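Local coordinates for putative lipoprotein YerB (Bacillus subtilis, PDB 2PSB), which is of unknown function but is classed as a putative, membrane-attached lipoprotein and interacts with PcrA, at residues T28-V33 and T145-I150; F207-R210 and V215-T218; K256-Q261 and D302-S307. All coordinates share one frame; numbering follows the deposited sequence.

How the interactions relate
The three contacts follow one another along the chain without interleaving. Interaction 1 belongs to the N-terminal DUF3048 domain and interaction 2 to the C-terminal one; their centres are 25 Å apart and their nearest atoms about 14 Å apart. Interaction 3 lies on the other side of the chain's centre from interaction 1, 32 Å away between centres. Interactions 2 and 3 are neighbours, 17 Å between centres, and both involve the six-stranded antiparallel sheet that runs from strand 224-225 to strand 304-307. They meet where Tyr208 OH packs 3.1 Å from Gln261 N. With the function unknown, the relation can be described only in terms of the fold.

Interaction 1: residues T28-V33 and T145-I150; sequences TERRPV and TSYDYI
Tyr147 reaches across from the first turn of helix 147-157 and meets Val33 and Arg30, the residues that, with Tyr147, bury most of the surface here. Its CG lies anti to the backbone N (chi1 179°), which sends the ring outward from the helix toward the loop 28-33. Partway along the ring, Val33 CG2 approaches Tyr147 CE1 at 4.2 Å, an oblique apolar contact. The other methyl of Val33 turns to the helix itself, with CG1 4.3 Å from Ile150 CG2, so the two branches of one valine bridge residues a single turn apart. Behind them Val33 also rests on Val101 of strand 99-102.

At the far end of the ring the phenol oxygen takes over. The aliphatic part of Arg30 passes beside it, CD lying 3.6 Å from Tyr147 OH and CG a little farther off. The guanidinium plane stands 87° from the ring plane, and the charged group is used elsewhere, NH2 bonding Gln72 O; the arginine meets the tyrosine through its methylenes. Met75 touches both side chains. The hydroxyl is a donor to a water at 3.0 Å, and that water in turn donates to Arg31 O, also at 3.0 Å, giving a bridge between helix and loop where no direct hydrogen bond crosses.

The helix start that carries Tyr147 is itself defined: Ser146 is its N-cap, OG accepting from Tyr149 N at 3.1 Å with an N-H...O angle of 159°.

The chemistry is thus divided along one side chain. Carbon meets carbon at the ring and helix, while the hydroxyl at the end gives its proton to a water, which implies a light join of a few apolar contacts and one water bridge, with no charge pairing between the two segments.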
loop_
_atom_site.group_PDB
_atom_site.type_symbol
_atom_site.label_atom_id
_atom_site.label_comp_id
_atom_site.label_asym_id
_atom_site.label_seq_id
_atom_site.Cartn_x
_atom_site.Cartn_y
_atom_site.Cartn_z
ATOM N N THR A 28 -8.492 -7.880 -16.877
ATOM C CA THR A 28 -7.869 -6.840 -17.688
ATOM C C THR A 28 -8.639 -5.527 -17.659
ATOM O O THR A 28 -8.083 -4.464 -17.947
ATOM C CB THR A 28 -7.729 -7.323 -19.154
ATOM O OG1 THR A 28 -6.619 -8.226 -19.246
ATOM C CG2 THR A 28 -7.529 -6.155 -20.104
ATOM N N GLU A 29 -9.917 -5.592 -17.315
ATOM C CA GLU A 29 -10.719 -4.384 -17.266
ATOM C C GLU A 29 -11.178 -4.018 -15.868
ATOM O O GLU A 29 -11.857 -3.017 -15.681
ATOM C CB GLU A 29 -11.917 -4.526 -18.193
ATOM C CG GLU A 29 -11.540 -4.474 -19.655
ATOM C CD GLU A 29 -12.650 -4.982 -20.550
ATOM O OE1 GLU A 29 -12.818 -6.218 -20.649
ATOM O OE2 GLU A 29 -13.361 -4.144 -21.141
ATOM N N ARG A 30 -10.802 -4.825 -14.881
ATOM C CA ARG A 30 -11.195 -4.547 -13.509
ATOM C C ARG A 30 -10.440 -3.337 -12.963
ATOM O O ARG A 30 -9.213 -3.355 -12.839
ATOM C CB ARG A 30 -10.946 -5.760 -12.621
ATOM C CG ARG A 30 -11.582 -5.632 -11.256
ATOM C CD ARG A 30 -11.748 -7.000 -10.617
ATOM N NE ARG A 30 -10.473 -7.694 -10.536
ATOM C CZ ARG A 30 -10.346 -8.982 -10.252
ATOM N NH1 ARG A 30 -11.426 -9.723 -10.021
ATOM N NH2 ARG A 30 -9.140 -9.532 -10.211
ATOM N N ARG A 31 -11.183 -2.281 -12.661
ATOM C CA ARG A 31 -10.601 -1.057 -12.133
ATOM C C ARG A 31 -9.933 -1.291 -10.780
ATOM O O ARG A 31 -10.465 -2.001 -9.929
ATOM C CB ARG A 31 -11.686 0.005 -11.980
ATOM C CG ARG A 31 -11.161 1.345 -11.558
ATOM C CD ARG A 31 -12.251 2.374 -11.544
ATOM N NE ARG A 31 -11.740 3.689 -11.173
ATOM C CZ ARG A 31 -12.503 4.753 -10.973
ATOM N NH1 ARG A 31 -13.815 4.650 -11.108
ATOM N NH2 ARG A 31 -11.956 5.914 -10.641
ATOM N N PRO A 32 -8.748 -0.695 -10.569
ATOM C CA PRO A 32 -8.036 -0.854 -9.300
ATOM C C PRO A 32 -8.842 -0.293 -8.130
ATOM O O PRO A 32 -9.556 0.706 -8.274
ATOM C CB PRO A 32 -6.746 -0.060 -9.526
ATOM C CG PRO A 32 -6.520 -0.193 -10.999
ATOM C CD PRO A 32 -7.915 0.034 -11.543
ATOM N N VAL A 33 -8.732 -0.957 -6.982
ATOM C CA VAL A 33 -9.387 -0.528 -5.749
ATOM C C VAL A 33 -8.257 -0.329 -4.730
ATOM O O VAL A 33 -7.523 -1.268 -4.415
ATOM C CB VAL A 33 -10.395 -1.603 -5.232
ATOM C CG1 VAL A 33 -10.991 -1.176 -3.891
ATOM C CG2 VAL A 33 -11.531 -1.783 -6.249
ATOM N N THR A 145 -14.950 -3.616 5.351
ATOM C CA THR A 145 -15.859 -3.640 4.214
ATOM C C THR A 145 -15.436 -4.844 3.386
ATOM O O THR A 145 -14.603 -5.634 3.834
ATOM C CB THR A 145 -15.802 -2.381 3.338
ATOM O OG1 THR A 145 -16.792 -2.494 2.311
ATOM C CG2 THR A 145 -14.436 -2.225 2.691
ATOM N N SER A 146 -15.998 -4.985 2.188
ATOM C CA SER A 146 -15.679 -6.113 1.318
ATOM C C SER A 146 -15.759 -5.671 -0.127
ATOM O O SER A 146 -16.382 -4.660 -0.425
ATOM C CB SER A 146 -16.672 -7.258 1.554
ATOM O OG SER A 146 -17.972 -6.912 1.087
ATOM N N TYR A 147 -15.131 -6.417 -1.029
ATOM C CA TYR A 147 -15.185 -6.047 -2.437
ATOM C C TYR A 147 -16.639 -6.027 -2.908
ATOM O O TYR A 147 -17.032 -5.183 -3.702
ATOM C CB TYR A 147 -14.376 -7.020 -3.306
ATOM C CG TYR A 147 -14.430 -6.662 -4.778
ATOM C CD1 TYR A 147 -14.195 -5.354 -5.193
ATOM C CD2 TYR A 147 -14.704 -7.625 -5.754
ATOM C CE1 TYR A 147 -14.233 -4.997 -6.532
ATOM C CE2 TYR A 147 -14.740 -7.281 -7.119
ATOM C CZ TYR A 147 -14.499 -5.960 -7.493
ATOM O OH TYR A 147 -14.497 -5.571 -8.817
ATOM N N ASP A 148 -17.440 -6.962 -2.413
ATOM C CA ASP A 148 -18.850 -7.015 -2.789
ATOM C C ASP A 148 -19.555 -5.729 -2.349
ATOM O O ASP A 148 -20.325 -5.151 -3.109
ATOM C CB ASP A 148 -19.533 -8.226 -2.141
ATOM C CG ASP A 148 -20.899 -8.509 -2.737
ATOM O OD1 ASP A 148 -20.958 -8.988 -3.891
ATOM O OD2 ASP A 148 -21.918 -8.242 -2.062
ATOM N N TYR A 149 -19.285 -5.269 -1.129
ATOM C CA TYR A 149 -19.910 -4.041 -0.643
ATOM C C TYR A 149 -19.328 -2.824 -1.345
ATOM O O TYR A 149 -20.014 -1.827 -1.565
ATOM C CB TYR A 149 -19.723 -3.902 0.874
ATOM C CG TYR A 149 -20.571 -4.862 1.683
ATOM C CD1 TYR A 149 -21.503 -5.695 1.060
ATOM C CD2 TYR A 149 -20.472 -4.906 3.069
ATOM C CE1 TYR A 149 -22.321 -6.549 1.799
ATOM C CE2 TYR A 149 -21.280 -5.752 3.819
ATOM C CZ TYR A 149 -22.206 -6.573 3.181
ATOM O OH TYR A 149 -23.019 -7.405 3.926
ATOM N N ILE A 150 -18.052 -2.904 -1.685
ATOM C CA ILE A 150 -17.403 -1.807 -2.375
ATOM C C ILE A 150 -18.044 -1.629 -3.749
ATOM O O ILE A 150 -18.223 -0.511 -4.226
ATOM C CB ILE A 150 -15.905 -2.086 -2.520
ATOM C CG1 ILE A 150 -15.277 -2.150 -1.118
ATOM C CG2 ILE A 150 -15.250 -1.019 -3.402
ATOM C CD1 ILE A 150 -13.902 -2.798 -1.073
HETATM O O HOH W 1 -13.336 -2.992 -9.927
#

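Interaction 2: residues F207-R210 and V215-T218; sequences FYTR and VITT
Thr209 opens the contact by directing its methyl CG2 at the side chain of Ile216, with Ile216 CG1 3.5 Å away. The terminal methyl of Ile216 is modelled closer still, too close to be trusted, so the spacing of this pair is doubtful.

Arg210 follows and has the largest share of the contact, opposite Thr217 at a CA-CA distance of 5.2 Å. Its carbonyl oxygen accepts from Thr217 N at 2.6 Å, fairly straight at 159°, although the donor stands above the carbonyl plane. A CA-H...O contact adds Ile216 CA to the same oxygen at 3.4 Å. The return bond of a regular hydrogen-bonded antiparallel pair is missing: Arg210 N and Thr217 O are 5.3 Å apart. A water takes that place, accepting from Arg210 N at 3.0 Å and lying 3.0 Å from Thr217 O, though other acceptors compete for its protons.

The side chain of Arg210 leaves with CG anti to the backbone N (chi1 -175°) and stays extended as far as NE, running past Thr217 OG1. The guanidinium then meets this hydroxyl edge-on, near its own plane, NH1 donating at 2.7 Å with a bent angle of 142°. NE bonds Tyr199 OH and NH2 forms a salt bridge with Glu57, so three nitrogens fix the group's rotation. A leucine here would probably leave Glu57 without its charged mate and Thr217 OG1 without this donor.

The pair forms the hairpin of strands 207-212 and 215-219 inside an antiparallel sheet. Strand 196-202 flanks it through Thr209 and Asn200, strand 224-225 lies beyond 215-219, and Glu57 links the arginine to strand 54-59.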
loop_
_atom_site.group_PDB
_atom_site.type_symbol
_atom_site.label_atom_id
_atom_site.label_comp_id
_atom_site.label_asym_id
_atom_site.label_seq_id
_atom_site.Cartn_x
_atom_site.Cartn_y
_atom_site.Cartn_z
ATOM N N PHE A 207 10.673 -15.729 -2.576
ATOM C CA PHE A 207 9.932 -14.535 -2.223
ATOM C C PHE A 207 10.321 -14.045 -0.845
ATOM O O PHE A 207 11.099 -14.691 -0.133
ATOM C CB PHE A 207 8.410 -14.765 -2.302
ATOM C CG PHE A 207 7.876 -15.819 -1.359
ATOM C CD1 PHE A 207 8.109 -15.747 0.010
ATOM C CD2 PHE A 207 7.079 -16.854 -1.845
ATOM C CE1 PHE A 207 7.558 -16.680 0.881
ATOM C CE2 PHE A 207 6.522 -17.795 -0.985
ATOM C CZ PHE A 207 6.761 -17.710 0.384
ATOM N N TYR A 208 9.779 -12.888 -0.478
ATOM C CA TYR A 208 10.051 -12.277 0.812
ATOM C C TYR A 208 8.913 -12.458 1.797
ATOM O O TYR A 208 7.747 -12.589 1.419
ATOM C CB TYR A 208 10.302 -10.782 0.665
ATOM C CG TYR A 208 11.540 -10.421 -0.109
ATOM C CD1 TYR A 208 11.571 -10.510 -1.497
ATOM C CD2 TYR A 208 12.673 -9.956 0.549
ATOM C CE1 TYR A 208 12.706 -10.136 -2.214
ATOM C CE2 TYR A 208 13.812 -9.582 -0.155
ATOM C CZ TYR A 208 13.822 -9.671 -1.535
ATOM O OH TYR A 208 14.947 -9.283 -2.223
ATOM N N THR A 209 9.274 -12.517 3.044
ATOM C CA THR A 209 8.352 -12.580 4.171
ATOM C C THR A 209 8.395 -11.294 4.991
ATOM O O THR A 209 9.484 -10.624 4.929
ATOM C CB THR A 209 8.676 -13.790 5.067
ATOM O OG1 THR A 209 8.787 -14.969 4.261
ATOM C CG2 THR A 209 7.505 -14.103 5.986
ATOM N N ARG A 210 7.348 -10.927 5.596
ATOM C CA ARG A 210 7.319 -9.697 6.366
ATOM C C ARG A 210 6.920 -9.947 7.808
ATOM O O ARG A 210 6.230 -10.919 8.120
ATOM C CB ARG A 210 6.341 -8.705 5.722
ATOM C CG ARG A 210 6.302 -7.334 6.374
ATOM C CD ARG A 210 5.322 -6.425 5.641
ATOM N NE ARG A 210 5.314 -5.062 6.168
ATOM C CZ ARG A 210 4.763 -4.688 7.314
ATOM N NH1 ARG A 210 4.149 -5.572 8.094
ATOM N NH2 ARG A 210 4.826 -3.414 7.677
ATOM N N VAL A 215 6.444 -9.949 14.949
ATOM C CA VAL A 215 5.454 -10.952 14.565
ATOM C C VAL A 215 5.393 -11.003 13.046
ATOM O O VAL A 215 5.430 -9.963 12.395
ATOM C CB VAL A 215 4.054 -10.589 15.119
ATOM C CG1 VAL A 215 3.084 -11.745 14.916
ATOM C CG2 VAL A 215 4.159 -10.226 16.594
ATOM N N ILE A 216 5.307 -12.201 12.472
ATOM C CA ILE A 216 5.248 -12.300 11.014
ATOM C C ILE A 216 3.909 -11.769 10.486
ATOM O O ILE A 216 2.845 -12.070 11.028
ATOM C CB ILE A 216 5.460 -13.754 10.526
ATOM C CG1 ILE A 216 5.724 -13.747 9.017
ATOM C CG2 ILE A 216 4.242 -14.611 10.865
ATOM C CD1 ILE A 216 6.111 -15.095 8.438
ATOM N N THR A 217 3.981 -10.960 9.431
ATOM C CA THR A 217 2.793 -10.368 8.829
ATOM C C THR A 217 1.955 -11.407 8.104
ATOM O O THR A 217 2.361 -11.957 7.080
ATOM C CB THR A 217 3.162 -9.258 7.835
ATOM O OG1 THR A 217 3.937 -8.260 8.512
ATOM C CG2 THR A 217 1.893 -8.609 7.256
ATOM N N THR A 218 0.766 -11.646 8.640
ATOM C CA THR A 218 -0.162 -12.611 8.084
ATOM C C THR A 218 -1.485 -11.944 7.683
ATOM O O THR A 218 -1.735 -10.780 8.010
ATOM C CB THR A 218 -0.459 -13.699 9.126
ATOM O OG1 THR A 218 -1.161 -14.775 8.507
ATOM C CG2 THR A 218 -1.302 -13.144 10.238
HETATM O O HOH W 2 4.878 -12.672 5.676
#

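Interaction 3: residues K256-Q261 and D302-S307; sequences KGLLFQ and DAASIS
Leu258 and Ala304 face each other with CA atoms 8.7 Å apart, and Phe260 and Ile306 at 9.6 Å, in strands that run in the same general sense with no hydrogen bond between them. Such spacing fits face-to-face packing of two beta layers, as in a sandwich: strand 304-307 is the outermost strand, within this chain, of the six-stranded antiparallel sheet, whereas strand 255-261 pairs with strands 230-240 and 264-273.

Residues two apart on each strand point toward the other strand, and each pairs with one across the interface. Leu258 CD2 touches Ala304 CB at 4.0 Å, a light contact of two methyls; Leu301 lies against the leucine and Ile233 against the alanine. The second pair is tighter. Phe260, which also packs on Ile231, Ile233 and Val265, points its ring across to the other strand, and the side chains of Phe260 and Ile306 cross at about a right angle. Ile306 has CG1 between the backbone N and the carbonyl carbon (chi1 61°), which leaves CG2 as the branch facing the ring. That methyl lies in the ring plane, at the edge: Ile306 CG2 is 3.3 Å from Phe260 CE2 and 3.5 Å from Phe260 CZ.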
loop_
_atom_site.group_PDB
_atom_site.type_symbol
_atom_site.label_atom_id
_atom_site.label_comp_id
_atom_site.label_asym_id
_atom_site.label_seq_id
_atom_site.Cartn_x
_atom_site.Cartn_y
_atom_site.Cartn_z
ATOM N N LYS A 256 16.003 9.454 -3.477
ATOM C CA LYS A 256 16.692 8.170 -3.479
ATOM C C LYS A 256 15.912 7.026 -2.846
ATOM O O LYS A 256 14.915 7.240 -2.155
ATOM C CB LYS A 256 18.043 8.319 -2.784
ATOM C CG LYS A 256 17.970 9.032 -1.449
ATOM C CD LYS A 256 19.367 9.360 -0.927
ATOM C CE LYS A 256 20.092 10.361 -1.821
ATOM N NZ LYS A 256 20.245 9.899 -3.235
ATOM N N GLY A 257 16.384 5.806 -3.084
ATOM C CA GLY A 257 15.719 4.646 -2.532
ATOM C C GLY A 257 16.488 3.361 -2.737
ATOM O O GLY A 257 17.541 3.354 -3.362
ATOM N N LEU A 258 15.940 2.276 -2.201
ATOM C CA LEU A 258 16.528 0.947 -2.281
ATOM C C LEU A 258 15.523 -0.030 -2.862
ATOM O O LEU A 258 14.342 0.018 -2.544
ATOM C CB LEU A 258 16.929 0.471 -0.884
ATOM C CG LEU A 258 18.219 0.980 -0.234
ATOM C CD1 LEU A 258 18.703 2.286 -0.854
ATOM C CD2 LEU A 258 17.954 1.138 1.232
ATOM N N LEU A 259 16.003 -0.939 -3.694
ATOM C CA LEU A 259 15.137 -1.926 -4.311
ATOM C C LEU A 259 15.664 -3.329 -4.037
ATOM O O LEU A 259 16.793 -3.655 -4.402
ATOM C CB LEU A 259 15.064 -1.671 -5.816
ATOM C CG LEU A 259 14.120 -2.565 -6.621
ATOM C CD1 LEU A 259 12.653 -2.400 -6.131
ATOM C CD2 LEU A 259 14.241 -2.191 -8.087
ATOM N N PHE A 260 14.839 -4.147 -3.383
ATOM C CA PHE A 260 15.200 -5.520 -3.046
ATOM C C PHE A 260 14.339 -6.524 -3.787
ATOM O O PHE A 260 13.114 -6.560 -3.615
ATOM C CB PHE A 260 15.034 -5.794 -1.552
ATOM C CG PHE A 260 15.818 -4.880 -0.669
ATOM C CD1 PHE A 260 15.408 -3.571 -0.463
ATOM C CD2 PHE A 260 16.977 -5.336 -0.032
ATOM C CE1 PHE A 260 16.135 -2.720 0.367
ATOM C CE2 PHE A 260 17.710 -4.494 0.797
ATOM C CZ PHE A 260 17.289 -3.184 0.997
ATOM N N GLN A 261 14.993 -7.351 -4.591
ATOM C CA GLN A 261 14.319 -8.388 -5.355
ATOM C C GLN A 261 15.308 -9.539 -5.551
ATOM O O GLN A 261 16.500 -9.308 -5.744
ATOM C CB GLN A 261 13.847 -7.821 -6.703
ATOM C CG GLN A 261 14.704 -6.687 -7.217
ATOM C CD GLN A 261 14.278 -6.173 -8.586
ATOM O OE1 GLN A 261 13.125 -5.789 -8.803
ATOM N NE2 GLN A 261 15.221 -6.148 -9.513
ATOM N N ASP A 302 18.157 6.163 6.002
ATOM C CA ASP A 302 18.979 5.619 7.075
ATOM C C ASP A 302 18.161 4.656 7.929
ATOM O O ASP A 302 18.714 3.824 8.649
ATOM C CB ASP A 302 19.507 6.758 7.950
ATOM C CG ASP A 302 20.949 6.554 8.369
ATOM O OD1 ASP A 302 21.391 7.256 9.307
ATOM O OD2 ASP A 302 21.641 5.704 7.761
ATOM N N ALA A 303 16.841 4.780 7.848
ATOM C CA ALA A 303 15.942 3.922 8.608
ATOM C C ALA A 303 16.054 2.476 8.151
ATOM O O ALA A 303 15.663 1.563 8.871
ATOM C CB ALA A 303 14.516 4.402 8.453
ATOM N N ALA A 304 16.592 2.272 6.953
ATOM C CA ALA A 304 16.752 0.932 6.405
ATOM C C ALA A 304 18.144 0.376 6.694
ATOM O O ALA A 304 19.119 1.126 6.774
ATOM C CB ALA A 304 16.501 0.952 4.902
ATOM N N SER A 305 18.228 -0.944 6.843
ATOM C CA SER A 305 19.487 -1.622 7.125
ATOM C C SER A 305 19.453 -3.035 6.552
ATOM O O SER A 305 18.626 -3.855 6.946
ATOM C CB SER A 305 19.720 -1.685 8.634
ATOM O OG SER A 305 19.719 -0.383 9.197
ATOM N N ILE A 306 20.352 -3.313 5.614
ATOM C CA ILE A 306 20.415 -4.623 4.982
ATOM C C ILE A 306 21.215 -5.604 5.828
ATOM O O ILE A 306 21.910 -5.206 6.758
ATOM C CB ILE A 306 21.063 -4.536 3.586
ATOM C CG1 ILE A 306 22.498 -4.022 3.703
ATOM C CG2 ILE A 306 20.270 -3.592 2.710
ATOM C CD1 ILE A 306 23.259 -4.013 2.383
ATOM N N SER A 307 21.106 -6.887 5.497
ATOM C CA SER A 307 21.818 -7.943 6.214
ATOM C C SER A 307 21.908 -9.203 5.361
ATOM O O SER A 307 20.992 -9.514 4.602
ATOM C CB SER A 307 21.105 -8.274 7.529
ATOM O OG SER A 307 21.056 -7.148 8.384
#